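Local coordinates for carbonic anhydrase (Neosartorya fumigata, PDB 7COI), which probably catalyses the reversible hydration of carbon dioxide to hydrogencarbonate, as a zinc-dependent enzyme of the beta class, at residues P112-I117 with H169-G174. Numbering follows the deposited sequence.
Sequences PEILWI and HVVICG
Strands 114-117 and 169-174 run parallel, 4.8 Å apart at their axes, with Ile114 beside His169, Leu115 beside Val170, Trp116 beside Val171 and Ile117 beside Ile172. Five backbone hydrogen bonds join them. The first, His169 N to Glu113 O, is the most bent, at 139°. The other four are close to straight, including Leu115 N to His169 O and Cys173 N to Ile117 O.

Trp116 lies against two residues of the other strand. With CG anti to the backbone N (chi1 176°), the indole stands out from the sheet and leans toward the neighbouring strand, where it meets Cys173. Cys173 CB sits over the face of the six-membered ring, off toward the rim, and comes 3.3 Å from Trp116 CZ2. This is a CH-pi contact. Cys173 SG approaches the same ring obliquely, 4.3 Å from its centroid. Val171 CG1 approaches the six-membered ring obliquely, 3.9 Å from Trp116 CE3. Val171 also meets Ile114 on this face of the sheet, CG2 to CG2 at 4.0 Å.

The two strands are central in the parallel part of the beta-carbonic anhydrase sheet, between strands 137-142 and 251-257. Cys119 ends strand 114-119, His175 ends strand 169-175, and Cys178 follows three residues later; all three bind the zinc ion.

On the opposite face, Leu115 and Val170 run alongside each other in the same direction, with Leu115 CD2 3.8 Å from Val170 CG1. Helix 152-164 packs on Leu115 and Ile117 here.

At the start of the pair, one water bridges the side chains of Glu113 and His169. It donates to Glu113 OE1 at 2.6 Å and lies in the imidazole plane, 3.2 Å from His169 NE2. His253 hydrogen-bonds to ND1 of the same ring, which is thus held at both nitrogens.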
loop_
_atom_site.group_PDB
_atom_site.type_symbol
_atom_site.label_atom_id
_atom_site.label_comp_id
_atom_site.label_asym_id
_atom_site.label_seq_id
_atom_site.Cartn_x
_atom_site.Cartn_y
_atom_site.Cartn_z
ATOM N N PRO A 112 -10.170 -25.509 3.933
ATOM C CA PRO A 112 -10.892 -24.832 4.994
ATOM C C PRO A 112 -12.186 -24.248 4.431
ATOM O O PRO A 112 -12.186 -23.788 3.302
ATOM C CB PRO A 112 -9.926 -23.696 5.395
ATOM C CG PRO A 112 -9.170 -23.434 4.160
ATOM C CD PRO A 112 -8.967 -24.791 3.516
ATOM N N GLU A 113 -13.207 -24.178 5.252
ATOM C CA GLU A 113 -14.510 -23.591 4.850
ATOM C C GLU A 113 -14.650 -22.171 5.403
ATOM O O GLU A 113 -15.684 -21.518 5.110
ATOM C CB GLU A 113 -15.623 -24.492 5.385
ATOM C CG GLU A 113 -15.528 -25.903 4.878
ATOM C CD GLU A 113 -16.818 -26.723 4.969
ATOM O OE1 GLU A 113 -17.934 -26.142 5.188
ATOM O OE2 GLU A 113 -16.711 -27.939 4.795
ATOM N N ILE A 114 -13.681 -21.734 6.232
ATOM C CA ILE A 114 -13.745 -20.449 6.967
ATOM C C ILE A 114 -12.495 -19.624 6.627
ATOM O O ILE A 114 -11.364 -20.175 6.735
ATOM C CB ILE A 114 -13.878 -20.647 8.485
ATOM C CG1 ILE A 114 -15.154 -21.454 8.834
ATOM C CG2 ILE A 114 -13.861 -19.291 9.190
ATOM C CD1 ILE A 114 -15.260 -21.872 10.261
ATOM N N LEU A 115 -12.716 -18.371 6.237
ATOM C CA LEU A 115 -11.695 -17.298 6.269
ATOM C C LEU A 115 -11.954 -16.484 7.523
ATOM O O LEU A 115 -13.070 -15.952 7.683
ATOM C CB LEU A 115 -11.748 -16.417 5.005
ATOM C CG LEU A 115 -10.987 -15.074 5.119
ATOM C CD1 LEU A 115 -9.498 -15.317 5.365
ATOM C CD2 LEU A 115 -11.172 -14.239 3.871
ATOM N N TRP A 116 -10.936 -16.349 8.372
ATOM C CA TRP A 116 -10.980 -15.526 9.594
ATOM C C TRP A 116 -10.119 -14.291 9.370
ATOM O O TRP A 116 -8.958 -14.447 9.008
ATOM C CB TRP A 116 -10.433 -16.343 10.750
ATOM C CG TRP A 116 -10.320 -15.652 12.065
ATOM C CD1 TRP A 116 -9.287 -14.868 12.504
ATOM C CD2 TRP A 116 -11.248 -15.732 13.146
ATOM N NE1 TRP A 116 -9.501 -14.488 13.796
ATOM C CE2 TRP A 116 -10.697 -15.011 14.226
ATOM C CE3 TRP A 116 -12.466 -16.395 13.327
ATOM C CZ2 TRP A 116 -11.323 -14.910 15.449
ATOM C CZ3 TRP A 116 -13.095 -16.274 14.544
ATOM C CH2 TRP A 116 -12.526 -15.553 15.588
ATOM N N ILE A 117 -10.699 -13.115 9.551
ATOM C CA ILE A 117 -9.959 -11.833 9.595
ATOM C C ILE A 117 -10.110 -11.324 11.022
ATOM O O ILE A 117 -11.250 -11.010 11.451
ATOM C CB ILE A 117 -10.440 -10.828 8.540
ATOM C CG1 ILE A 117 -10.348 -11.405 7.127
ATOM C CG2 ILE A 117 -9.638 -9.544 8.708
ATOM C CD1 ILE A 117 -11.069 -10.638 6.054
ATOM N N HIS A 169 -17.581 -19.277 4.396
ATOM C CA HIS A 169 -17.814 -18.254 5.433
ATOM C C HIS A 169 -16.609 -17.319 5.493
ATOM O O HIS A 169 -15.467 -17.835 5.478
ATOM C CB HIS A 169 -18.003 -18.885 6.810
ATOM C CG HIS A 169 -19.133 -19.848 6.848
ATOM N ND1 HIS A 169 -20.427 -19.418 7.034
ATOM C CD2 HIS A 169 -19.170 -21.193 6.688
ATOM C CE1 HIS A 169 -21.224 -20.467 7.017
ATOM N NE2 HIS A 169 -20.483 -21.571 6.787
ATOM N N VAL A 170 -16.872 -16.027 5.552
ATOM C CA VAL A 170 -15.851 -15.002 5.938
ATOM C C VAL A 170 -16.275 -14.421 7.264
ATOM O O VAL A 170 -17.388 -13.894 7.368
ATOM C CB VAL A 170 -15.634 -13.919 4.871
ATOM C CG1 VAL A 170 -14.501 -12.975 5.332
ATOM C CG2 VAL A 170 -15.317 -14.527 3.513
ATOM N N VAL A 171 -15.402 -14.495 8.264
ATOM C CA VAL A 171 -15.661 -13.979 9.607
ATOM C C VAL A 171 -14.705 -12.815 9.843
ATOM O O VAL A 171 -13.496 -13.012 9.675
ATOM C CB VAL A 171 -15.447 -15.091 10.649
ATOM C CG1 VAL A 171 -15.623 -14.566 12.054
ATOM C CG2 VAL A 171 -16.320 -16.304 10.374
ATOM N N ILE A 172 -15.222 -11.667 10.220
ATOM C CA ILE A 172 -14.412 -10.563 10.772
ATOM C C ILE A 172 -14.669 -10.583 12.258
ATOM O O ILE A 172 -15.835 -10.426 12.680
ATOM C CB ILE A 172 -14.701 -9.197 10.122
ATOM C CG1 ILE A 172 -14.445 -9.232 8.621
ATOM C CG2 ILE A 172 -13.871 -8.120 10.806
ATOM C CD1 ILE A 172 -14.791 -7.924 7.918
ATOM N N CYS A 173 -13.605 -10.747 13.030
ATOM C CA CYS A 173 -13.672 -10.831 14.495
ATOM C C CYS A 173 -12.884 -9.676 15.081
ATOM O O CYS A 173 -11.661 -9.653 14.937
ATOM C CB CYS A 173 -13.172 -12.190 14.971
ATOM S SG CYS A 173 -13.361 -12.381 16.758
ATOM N N GLY A 174 -13.599 -8.750 15.721
ATOM C CA GLY A 174 -13.005 -7.746 16.620
ATOM C C GLY A 174 -12.946 -8.275 18.036
ATOM O O GLY A 174 -13.367 -9.422 18.284
HETATM O O HOH W 1 -19.745 -24.644 6.274
#